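Local coordinates for protein lysin (Enterococcus phage IMEEF1, PDB 6IST) that probably degrades the peptidoglycan of its bacterial host through a cysteine-peptidase CHAP domain, and binds a calcium ion, at residues Gly102-Ile112 against Pro121-Val132; Trp183-Pro194 against Met228-Val237. One frame throughout, in Å; residues are numbered along the deposited sequence.

Contact 1: residues Gly102-Ile112 against Pro121-Val132; sequences GTFVSVDQNWI and PAAAIHHNMDGV
The H127 ring turns its edge to the face of W111, a T-shaped pair with planes at 75°, and H127 CE1 sits over the middle of the indole, 3.5 Å from W111 CE2. I125 CG2 covers one face of the imidazole. H127 CG stands beside its backbone N (chi1 -74°), which turns the ring toward D108 and W111. Near the ring plane, H127 NE2 donates to D108 OD2 (2.7 Å) from above the carboxylate plane. D108 OD1 accepts from S106 OG on its syn side, so both oxygens are held. H127 CB lies over one face of F104 as a CH-pi contact, 3.5 Å from F104 CZ; V132 CG2 comes to that ring's edge, and M129 SD makes an oblique Met-aromatic contact 3.7 Å from F104 CE1. On the other face of the sheet, H126 NE2 gives an in-plane bond to T103 OG1 (2.8 Å), which is also hydrogen-bonded to D101 OD1. Along the backbones, F104-H127, S106-I125 and D108-A123 are hydrogen-bonded antiparallel pairs. Strand 103-108 runs between strand 123-128, outermost within this chain, and strand 90-94, whose H90 also bonds D108 OD2, consistent with a CHAP Cys-His-Asp triad. W80 of strand 77-80 meets H127; V107 and Q109 rest on helix 29-41.

Contact 2: residues Trp183-Pro194 against Met228-Val237; sequences WFVIGGKRIYLP and MEAALPQVKV
R190 slides its guanidinium between E229 and Q234: E229 CB lies over the centre of one face, 3.9 Å from R190 CZ, and Q234 CB over the centre of the opposite face. At the edge, R190 NE donates to L232 O (2.8 Å) nearly in line with the C=O, although bent at the hydrogen (134°). CG of R190 stands between its backbone N and carbonyl carbon (chi1 67°) and the chain then runs extended, which carries the charged group across to the helix end. The salt bridge to E229 is long, 3.9 Å from R190 NH1 to E229 OE1, and the oxygen lies well out of the guanidinium plane, so charge alone acts. A water accepts weakly from R190 NH1 and donates to E229 OE1, which also forms a salt bridge with K173 NZ. The same water lies over one face of W183; Q234 CD comes to that ring's edge, amide and ring planes 65° apart. Strands 180-186 and 189-192 form a beta hairpin closed by a type I' turn, I186 to K189, and the tail that leaves helix 223-231 at L232 lies along its outer strand. A single backbone bridge, R190 with Q234, joins them: R190 N donates to P233 O and V235 N to R190 O, both at 3.0 Å. The L232 side chain crosses that of V185 at about a right angle, with L232 CD1 3.9 Å from V185 CG1. Farther along the tail, the V235 side chain lies aslant that of I191, V235 CG2 3.6 Å from I191 CG1, and V237 CG1 packs on I191 CG2. K189 NZ bonds the backbone of another protein chain.

In the fold
Contacts 1 and 2 lie on opposite sides of the chain's centre, about 41 Å apart between centres and about 26 Å between nearest atoms, without touching. Contact 1 closes before contact 2 opens along the chain. Each involves a strand outermost within this chain, but of a different sheet: 123-128 of the six-stranded antiparallel one and 189-192 of the five-stranded mixed one. Contact 1 is the one near the calcium site formed by D20, D22, W24, G26 and D31: the Q109 side chain is about 7 Å from the ion and about 4 Å from the side chain of D31. Contact 2 lies away from that site and touches other chains of the assembly.

Contact 1: residues Gly102-Ile112 against Pro121-Val132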
loop_
_atom_site.group_PDB
_atom_site.type_symbol
_atom_site.label_atom_id
_atom_site.label_comp_id
_atom_site.label_asym_id
_atom_site.label_seq_id
_atom_site.Cartn_x
_atom_site.Cartn_y
_atom_site.Cartn_z
ATOM N N GLY C 102 2.115 -28.774 29.562
ATOM C CA GLY C 102 0.843 -28.388 28.983
ATOM C C GLY C 102 0.375 -26.932 29.222
ATOM O O GLY C 102 -0.833 -26.617 29.035
ATOM N N THR C 103 1.250 -26.069 29.704
ATOM C CA THR C 103 0.888 -24.673 29.936
ATOM C C THR C 103 1.719 -23.737 29.092
ATOM O O THR C 103 2.698 -24.143 28.411
ATOM C CB THR C 103 1.001 -24.287 31.431
ATOM O OG1 THR C 103 2.377 -24.292 31.819
ATOM C CG2 THR C 103 0.224 -25.259 32.323
ATOM N N PHE C 104 1.281 -22.481 29.057
ATOM C CA PHE C 104 1.999 -21.433 28.412
ATOM C C PHE C 104 1.638 -20.070 29.025
ATOM O O PHE C 104 0.659 -19.939 29.769
ATOM C CB PHE C 104 1.719 -21.475 26.885
ATOM C CG PHE C 104 0.285 -21.136 26.499
ATOM C CD1 PHE C 104 -0.675 -22.138 26.394
ATOM C CD2 PHE C 104 -0.055 -19.881 26.192
ATOM C CE1 PHE C 104 -1.980 -21.867 26.061
ATOM C CE2 PHE C 104 -1.378 -19.562 25.883
ATOM C CZ PHE C 104 -2.311 -20.566 25.773
ATOM N N VAL C 105 2.435 -19.065 28.718
ATOM C CA VAL C 105 2.180 -17.720 29.120
ATOM C C VAL C 105 1.888 -16.801 27.936
ATOM O O VAL C 105 2.636 -16.751 27.014
ATOM C CB VAL C 105 3.365 -17.181 29.930
ATOM C CG1 VAL C 105 3.180 -15.747 30.290
ATOM C CG2 VAL C 105 3.556 -18.016 31.198
ATOM N N SER C 106 0.786 -16.073 27.991
ATOM C CA SER C 106 0.462 -15.057 27.033
ATOM C C SER C 106 -0.026 -13.746 27.740
ATOM O O SER C 106 -0.485 -13.775 28.896
ATOM C CB SER C 106 -0.519 -15.598 25.945
ATOM O OG SER C 106 -1.803 -15.857 26.510
ATOM N N VAL C 107 0.094 -12.593 27.063
ATOM C CA VAL C 107 -0.456 -11.333 27.532
ATOM C C VAL C 107 -1.719 -11.130 26.739
ATOM O O VAL C 107 -1.690 -11.255 25.493
ATOM C CB VAL C 107 0.504 -10.205 27.277
ATOM C CG1 VAL C 107 -0.159 -8.879 27.412
ATOM C CG2 VAL C 107 1.641 -10.351 28.230
ATOM N N ASP C 108 -2.806 -11.016 27.451
ATOM C CA ASP C 108 -4.141 -10.998 26.853
ATOM C C ASP C 108 -4.907 -9.853 27.496
ATOM O O ASP C 108 -4.720 -9.552 28.684
ATOM C CB ASP C 108 -5.015 -12.216 27.169
ATOM C CG ASP C 108 -4.385 -13.612 26.972
ATOM O OD1 ASP C 108 -3.309 -13.822 26.386
ATOM O OD2 ASP C 108 -5.165 -14.567 27.277
ATOM N N GLN C 109 -5.810 -9.219 26.726
ATOM C CA GLN C 109 -6.848 -8.345 27.296
ATOM C C GLN C 109 -8.105 -9.055 27.451
ATOM O O GLN C 109 -8.398 -9.979 26.682
ATOM C CB GLN C 109 -7.079 -7.110 26.419
ATOM C CG GLN C 109 -5.884 -6.218 26.407
ATOM C CD GLN C 109 -6.007 -4.943 25.615
ATOM O OE1 GLN C 109 -5.237 -4.024 25.871
ATOM N NE2 GLN C 109 -6.889 -4.886 24.615
ATOM N N ASN C 110 -8.865 -8.632 28.458
ATOM C CA ASN C 110 -10.207 -9.145 28.679
ATOM C C ASN C 110 -10.290 -10.584 29.065
ATOM O O ASN C 110 -11.291 -11.294 28.765
ATOM C CB ASN C 110 -11.127 -8.843 27.493
ATOM C CG ASN C 110 -12.562 -8.590 27.946
ATOM O OD1 ASN C 110 -12.798 -8.149 29.047
ATOM N ND2 ASN C 110 -13.499 -8.913 27.112
ATOM N N TRP C 111 -9.271 -11.037 29.786
ATOM C CA TRP C 111 -9.228 -12.392 30.326
ATOM C C TRP C 111 -9.544 -12.301 31.801
ATOM O O TRP C 111 -10.498 -12.949 32.257
ATOM C CB TRP C 111 -7.881 -13.101 30.092
ATOM C CG TRP C 111 -7.810 -14.473 30.715
ATOM C CD1 TRP C 111 -7.307 -14.791 31.960
ATOM C CD2 TRP C 111 -8.347 -15.659 30.189
ATOM N NE1 TRP C 111 -7.462 -16.103 32.196
ATOM C CE2 TRP C 111 -8.055 -16.689 31.105
ATOM C CE3 TRP C 111 -8.937 -15.993 28.964
ATOM C CZ2 TRP C 111 -8.405 -18.003 30.887
ATOM C CZ3 TRP C 111 -9.287 -17.277 28.745
ATOM C CH2 TRP C 111 -9.012 -18.300 29.703
ATOM N N ILE C 112 -8.726 -11.570 32.538
ATOM C CA ILE C 112 -8.990 -11.267 33.947
ATOM C C ILE C 112 -10.028 -10.152 34.055
ATOM O O ILE C 112 -9.906 -9.100 33.379
ATOM C CB ILE C 112 -7.704 -10.830 34.633
ATOM C CG1 ILE C 112 -6.852 -12.074 34.822
ATOM C CG2 ILE C 112 -7.988 -10.207 36.008
ATOM C CD1 ILE C 112 -5.392 -11.730 35.000
ATOM N N PRO C 121 -7.804 -4.528 31.165
ATOM C CA PRO C 121 -6.401 -4.333 30.822
ATOM C C PRO C 121 -5.620 -5.604 30.496
ATOM O O PRO C 121 -5.980 -6.708 30.892
ATOM C CB PRO C 121 -5.804 -3.687 32.112
ATOM C CG PRO C 121 -6.929 -3.306 32.936
ATOM C CD PRO C 121 -8.116 -4.094 32.542
ATOM N N ALA C 122 -4.527 -5.403 29.795
ATOM C CA ALA C 122 -3.638 -6.465 29.418
ATOM C C ALA C 122 -3.045 -7.057 30.694
ATOM O O ALA C 122 -2.650 -6.306 31.636
ATOM C CB ALA C 122 -2.563 -5.959 28.521
ATOM N N ALA C 123 -2.980 -8.374 30.718
ATOM C CA ALA C 123 -2.355 -9.075 31.833
ATOM C C ALA C 123 -1.566 -10.212 31.319
ATOM O O ALA C 123 -1.884 -10.824 30.284
ATOM C CB ALA C 123 -3.419 -9.547 32.789
ATOM N N ALA C 124 -0.554 -10.615 32.068
ATOM C CA ALA C 124 0.217 -11.773 31.724
ATOM C C ALA C 124 -0.406 -12.974 32.432
ATOM O O ALA C 124 -0.514 -12.979 33.633
ATOM C CB ALA C 124 1.706 -11.608 32.087
ATOM N N ILE C 125 -0.888 -13.935 31.647
ATOM C CA ILE C 125 -1.679 -15.062 32.088
ATOM C C ILE C 125 -0.944 -16.414 31.864
ATOM O O ILE C 125 -0.486 -16.715 30.743
ATOM C CB ILE C 125 -2.966 -15.181 31.247
ATOM C CG1 ILE C 125 -3.699 -13.826 31.084
ATOM C CG2 ILE C 125 -3.862 -16.253 31.879
ATOM C CD1 ILE C 125 -4.072 -13.250 32.392
ATOM N N HIS C 126 -0.870 -17.238 32.904
ATOM C CA HIS C 126 -0.395 -18.607 32.796
ATOM C C HIS C 126 -1.578 -19.472 32.418
ATOM O O HIS C 126 -2.408 -19.777 33.262
ATOM C CB HIS C 126 0.208 -19.043 34.133
ATOM C CG HIS C 126 0.936 -20.371 34.117
ATOM N ND1 HIS C 126 1.347 -20.994 35.286
ATOM C CD2 HIS C 126 1.361 -21.177 33.107
ATOM C CE1 HIS C 126 1.951 -22.135 35.001
ATOM N NE2 HIS C 126 1.974 -22.275 33.685
ATOM N N HIS C 127 -1.677 -19.825 31.140
ATOM C CA HIS C 127 -2.814 -20.616 30.629
ATOM C C HIS C 127 -2.544 -22.108 30.547
ATOM O O HIS C 127 -1.407 -22.552 30.428
ATOM C CB HIS C 127 -3.083 -20.196 29.191
ATOM C CG HIS C 127 -3.749 -18.855 29.038
ATOM N ND1 HIS C 127 -5.085 -18.669 29.305
ATOM C CD2 HIS C 127 -3.294 -17.676 28.548
ATOM C CE1 HIS C 127 -5.442 -17.445 28.916
ATOM N NE2 HIS C 127 -4.361 -16.796 28.517
ATOM N N ASN C 128 -3.618 -22.897 30.485
ATOM C CA ASN C 128 -3.563 -24.228 29.936
ATOM C C ASN C 128 -4.163 -24.198 28.517
ATOM O O ASN C 128 -4.554 -23.137 27.981
ATOM C CB ASN C 128 -4.242 -25.246 30.866
ATOM C CG ASN C 128 -5.734 -24.970 31.014
ATOM O OD1 ASN C 128 -6.362 -24.383 30.149
ATOM N ND2 ASN C 128 -6.279 -25.347 32.141
ATOM N N MET C 129 -4.278 -25.376 27.963
ATOM C CA MET C 129 -4.676 -25.542 26.581
ATOM C C MET C 129 -6.178 -25.716 26.391
ATOM O O MET C 129 -6.604 -25.890 25.239
ATOM C CB MET C 129 -3.910 -26.737 25.965
ATOM C CG MET C 129 -2.392 -26.459 25.748
ATOM S SD MET C 129 -1.999 -25.208 24.549
ATOM C CE MET C 129 -2.277 -26.084 22.989
ATOM N N ASP C 130 -6.974 -25.542 27.441
ATOM C CA ASP C 130 -8.441 -25.658 27.295
ATOM C C ASP C 130 -9.010 -24.577 26.355
ATOM O O ASP C 130 -8.793 -23.390 26.553
ATOM C CB ASP C 130 -9.128 -25.576 28.634
ATOM C CG ASP C 130 -8.868 -26.816 29.518
ATOM O OD1 ASP C 130 -8.184 -27.762 29.055
ATOM O OD2 ASP C 130 -9.333 -26.812 30.694
ATOM N N GLY C 131 -9.673 -25.044 25.292
ATOM C CA GLY C 131 -10.208 -24.159 24.225
ATOM C C GLY C 131 -9.283 -23.660 23.139
ATOM O O GLY C 131 -9.717 -22.893 22.246
ATOM N N VAL C 132 -7.982 -23.909 23.282
ATOM C CA VAL C 132 -6.984 -23.441 22.303
ATOM C C VAL C 132 -7.085 -24.150 20.996
ATOM O O VAL C 132 -7.100 -25.343 20.942
ATOM C CB VAL C 132 -5.553 -23.553 22.855
ATOM C CG1 VAL C 132 -4.522 -23.053 21.827
ATOM C CG2 VAL C 132 -5.460 -22.698 24.088
HETATM O O HOH W 1 -3.169 -27.902 29.067
HETATM O O HOH W 2 -6.785 -9.794 30.798
HETATM O O HOH W 3 -7.269 -7.671 33.145
#

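Contact 2: residues Trp183-Pro194 against Met228-Val237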
loop_
_atom_site.group_PDB
_atom_site.type_symbol
_atom_site.label_atom_id
_atom_site.label_comp_id
_atom_site.label_asym_id
_atom_site.label_seq_id
_atom_site.Cartn_x
_atom_site.Cartn_y
_atom_site.Cartn_z
ATOM N N TRP C 183 -6.927 -8.432 -3.531
ATOM C CA TRP C 183 -6.820 -7.516 -4.632
ATOM C C TRP C 183 -5.446 -6.884 -4.655
ATOM O O TRP C 183 -4.890 -6.664 -3.610
ATOM C CB TRP C 183 -7.885 -6.431 -4.508
ATOM C CG TRP C 183 -9.257 -6.891 -4.794
ATOM C CD1 TRP C 183 -10.078 -7.585 -3.984
ATOM C CD2 TRP C 183 -9.965 -6.683 -6.019
ATOM N NE1 TRP C 183 -11.261 -7.849 -4.620
ATOM C CE2 TRP C 183 -11.232 -7.271 -5.867
ATOM C CE3 TRP C 183 -9.636 -6.044 -7.219
ATOM C CZ2 TRP C 183 -12.191 -7.234 -6.865
ATOM C CZ3 TRP C 183 -10.597 -5.972 -8.211
ATOM C CH2 TRP C 183 -11.869 -6.549 -8.025
ATOM N N PHE C 184 -4.919 -6.617 -5.840
ATOM C CA PHE C 184 -3.568 -6.041 -6.037
ATOM C C PHE C 184 -3.675 -4.735 -6.736
ATOM O O PHE C 184 -4.259 -4.652 -7.786
ATOM C CB PHE C 184 -2.764 -7.040 -6.795
ATOM C CG PHE C 184 -1.326 -6.675 -7.071
ATOM C CD1 PHE C 184 -0.517 -6.148 -6.114
ATOM C CD2 PHE C 184 -0.796 -6.962 -8.317
ATOM C CE1 PHE C 184 0.796 -5.852 -6.401
ATOM C CE2 PHE C 184 0.528 -6.698 -8.619
ATOM C CZ PHE C 184 1.319 -6.125 -7.643
ATOM N N VAL C 185 -3.062 -3.709 -6.159
ATOM C CA VAL C 185 -2.995 -2.405 -6.760
ATOM C C VAL C 185 -1.636 -2.245 -7.379
ATOM O O VAL C 185 -0.623 -2.482 -6.714
ATOM C CB VAL C 185 -3.242 -1.324 -5.676
ATOM C CG1 VAL C 185 -3.036 0.081 -6.216
ATOM C CG2 VAL C 185 -4.635 -1.535 -5.121
ATOM N N ILE C 186 -1.629 -1.911 -8.670
ATOM C CA ILE C 186 -0.411 -1.720 -9.425
ATOM C C ILE C 186 -0.717 -0.843 -10.634
ATOM O O ILE C 186 -1.737 -1.026 -11.275
ATOM C CB ILE C 186 0.173 -3.079 -9.906
ATOM C CG1 ILE C 186 1.430 -2.874 -10.752
ATOM C CG2 ILE C 186 -0.857 -3.904 -10.649
ATOM C CD1 ILE C 186 2.290 -4.086 -10.964
ATOM N N GLY C 187 0.190 0.082 -10.913
ATOM C CA GLY C 187 0.034 1.031 -12.059
ATOM C C GLY C 187 -1.258 1.827 -12.056
ATOM O O GLY C 187 -1.803 2.114 -13.106
ATOM N N GLY C 188 -1.761 2.184 -10.884
ATOM C CA GLY C 188 -3.017 2.898 -10.817
ATOM C C GLY C 188 -4.223 2.037 -11.165
ATOM O O GLY C 188 -5.278 2.582 -11.430
ATOM N N LYS C 189 -4.066 0.716 -11.150
ATOM C CA LYS C 189 -5.161 -0.214 -11.445
ATOM C C LYS C 189 -5.325 -1.211 -10.285
ATOM O O LYS C 189 -4.502 -1.333 -9.416
ATOM C CB LYS C 189 -4.918 -1.037 -12.708
ATOM C CG LYS C 189 -4.398 -0.323 -13.938
ATOM C CD LYS C 189 -5.288 0.796 -14.346
ATOM C CE LYS C 189 -5.129 1.175 -15.817
ATOM N NZ LYS C 189 -3.747 1.177 -16.328
ATOM N N ARG C 190 -6.410 -1.929 -10.304
ATOM C CA ARG C 190 -6.619 -2.950 -9.319
ATOM C C ARG C 190 -6.899 -4.298 -9.985
ATOM O O ARG C 190 -7.636 -4.404 -10.958
ATOM C CB ARG C 190 -7.656 -2.540 -8.305
ATOM C CG ARG C 190 -9.034 -2.405 -8.807
ATOM C CD ARG C 190 -9.889 -1.616 -7.788
ATOM N NE ARG C 190 -11.091 -1.205 -8.495
ATOM C CZ ARG C 190 -12.185 -1.931 -8.639
ATOM N NH1 ARG C 190 -12.337 -3.112 -8.044
ATOM N NH2 ARG C 190 -13.173 -1.441 -9.353
ATOM N N ILE C 191 -6.289 -5.335 -9.473
ATOM C CA ILE C 191 -6.418 -6.682 -10.052
ATOM C C ILE C 191 -6.930 -7.632 -9.002
ATOM O O ILE C 191 -6.344 -7.717 -7.969
ATOM C CB ILE C 191 -5.063 -7.197 -10.549
ATOM C CG1 ILE C 191 -4.481 -6.157 -11.521
ATOM C CG2 ILE C 191 -5.234 -8.600 -11.158
ATOM C CD1 ILE C 191 -3.206 -6.568 -12.235
ATOM N N TYR C 192 -8.048 -8.301 -9.248
ATOM C CA TYR C 192 -8.510 -9.406 -8.427
ATOM C C TYR C 192 -7.567 -10.595 -8.587
ATOM O O TYR C 192 -7.210 -10.988 -9.708
ATOM C CB TYR C 192 -9.967 -9.812 -8.736
ATOM C CG TYR C 192 -10.363 -11.103 -8.109
ATOM C CD1 TYR C 192 -10.520 -11.187 -6.740
ATOM C CD2 TYR C 192 -10.624 -12.244 -8.879
ATOM C CE1 TYR C 192 -10.862 -12.391 -6.126
ATOM C CE2 TYR C 192 -10.974 -13.444 -8.286
ATOM C CZ TYR C 192 -11.114 -13.503 -6.909
ATOM O OH TYR C 192 -11.465 -14.629 -6.269
ATOM N N LEU C 193 -7.057 -11.099 -7.465
ATOM C CA LEU C 193 -6.139 -12.212 -7.485
ATOM C C LEU C 193 -6.898 -13.568 -7.329
ATOM O O LEU C 193 -7.340 -13.916 -6.269
ATOM C CB LEU C 193 -5.142 -12.046 -6.342
ATOM C CG LEU C 193 -4.280 -10.791 -6.413
ATOM C CD1 LEU C 193 -3.566 -10.656 -5.063
ATOM C CD2 LEU C 193 -3.349 -10.688 -7.610
ATOM N N PRO C 194 -7.021 -14.362 -8.404
ATOM C CA PRO C 194 -7.901 -15.553 -8.326
ATOM C C PRO C 194 -7.379 -16.750 -7.545
ATOM O O PRO C 194 -8.185 -17.526 -7.027
ATOM C CB PRO C 194 -8.139 -15.941 -9.798
ATOM C CG PRO C 194 -7.613 -14.813 -10.602
ATOM C CD PRO C 194 -6.611 -14.051 -9.779
ATOM N N MET C 228 -11.073 3.861 -3.296
ATOM C CA MET C 228 -10.073 3.099 -4.044
ATOM C C MET C 228 -10.704 2.511 -5.293
ATOM O O MET C 228 -10.130 2.602 -6.387
ATOM C CB MET C 228 -9.415 1.956 -3.175
ATOM C CG MET C 228 -8.224 2.446 -2.341
ATOM S SD MET C 228 -7.231 1.106 -1.550
ATOM C CE MET C 228 -8.502 0.376 -0.517
ATOM N N GLU C 229 -11.897 1.982 -5.182
ATOM C CA GLU C 229 -12.476 1.294 -6.339
ATOM C C GLU C 229 -12.843 2.315 -7.426
ATOM O O GLU C 229 -12.856 1.972 -8.617
ATOM C CB GLU C 229 -13.698 0.447 -5.954
ATOM C CG GLU C 229 -13.306 -0.744 -5.067
ATOM C CD GLU C 229 -14.466 -1.663 -4.737
ATOM O OE1 GLU C 229 -14.259 -2.906 -4.636
ATOM O OE2 GLU C 229 -15.599 -1.155 -4.599
ATOM N N ALA C 230 -13.139 3.540 -7.037
ATOM C CA ALA C 230 -13.473 4.567 -8.026
ATOM C C ALA C 230 -12.271 5.180 -8.661
ATOM O O ALA C 230 -12.376 5.641 -9.761
ATOM C CB ALA C 230 -14.339 5.655 -7.439
ATOM N N ALA C 231 -11.165 5.276 -7.944
ATOM C CA ALA C 231 -9.963 5.852 -8.457
ATOM C C ALA C 231 -9.117 4.874 -9.294
ATOM O O ALA C 231 -8.346 5.319 -10.141
ATOM C CB ALA C 231 -9.132 6.445 -7.316
ATOM N N LEU C 232 -9.217 3.567 -9.042
ATOM C CA LEU C 232 -8.295 2.598 -9.625
ATOM C C LEU C 232 -9.127 1.644 -10.466
ATOM O O LEU C 232 -9.763 0.772 -9.933
ATOM C CB LEU C 232 -7.624 1.810 -8.526
ATOM C CG LEU C 232 -6.874 2.614 -7.452
ATOM C CD1 LEU C 232 -6.567 1.663 -6.304
ATOM C CD2 LEU C 232 -5.593 3.203 -7.975
ATOM N N PRO C 233 -9.159 1.836 -11.779
ATOM C CA PRO C 233 -9.974 0.906 -12.558
ATOM C C PRO C 233 -9.522 -0.535 -12.424
ATOM O O PRO C 233 -8.340 -0.817 -12.275
ATOM C CB PRO C 233 -9.759 1.358 -14.004
ATOM C CG PRO C 233 -9.126 2.718 -13.914
ATOM C CD PRO C 233 -8.397 2.752 -12.604
ATOM N N GLN C 234 -10.485 -1.433 -12.527
ATOM C CA GLN C 234 -10.193 -2.838 -12.495
ATOM C C GLN C 234 -9.607 -3.301 -13.810
ATOM O O GLN C 234 -10.082 -2.914 -14.827
ATOM C CB GLN C 234 -11.451 -3.617 -12.198
ATOM C CG GLN C 234 -11.144 -5.096 -12.188
ATOM C CD GLN C 234 -12.311 -5.934 -11.721
ATOM O OE1 GLN C 234 -13.397 -5.423 -11.536
ATOM N NE2 GLN C 234 -12.080 -7.224 -11.539
ATOM N N VAL C 235 -8.579 -4.136 -13.778
ATOM C CA VAL C 235 -8.153 -4.859 -14.953
ATOM C C VAL C 235 -8.054 -6.335 -14.632
ATOM O O VAL C 235 -7.786 -6.705 -13.502
ATOM C CB VAL C 235 -6.816 -4.335 -15.509
ATOM C CG1 VAL C 235 -6.934 -2.870 -15.931
ATOM C CG2 VAL C 235 -5.691 -4.540 -14.517
ATOM N N LYS C 236 -8.243 -7.161 -15.651
ATOM C CA LYS C 236 -8.375 -8.610 -15.486
ATOM C C LYS C 236 -7.098 -9.306 -15.870
ATOM O O LYS C 236 -6.444 -8.941 -16.823
ATOM C CB LYS C 236 -9.466 -9.178 -16.387
ATOM C CG LYS C 236 -10.726 -9.565 -15.643
ATOM C CD LYS C 236 -11.587 -8.357 -15.432
ATOM C CE LYS C 236 -12.803 -8.672 -14.592
ATOM N NZ LYS C 236 -13.805 -9.512 -15.285
ATOM N N VAL C 237 -6.791 -10.364 -15.149
ATOM C CA VAL C 237 -5.693 -11.232 -15.499
ATOM C C VAL C 237 -6.190 -12.680 -15.563
ATOM O O VAL C 237 -7.124 -13.043 -14.840
ATOM C CB VAL C 237 -4.563 -11.075 -14.483
ATOM C CG1 VAL C 237 -4.864 -11.830 -13.180
ATOM C CG2 VAL C 237 -3.254 -11.515 -15.110
HETATM O O HOH W 4 -11.981 -4.204 -5.195
HETATM O O HOH W 5 -9.445 -8.133 -11.855
HETATM O O HOH W 6 -8.421 -10.878 -12.165
#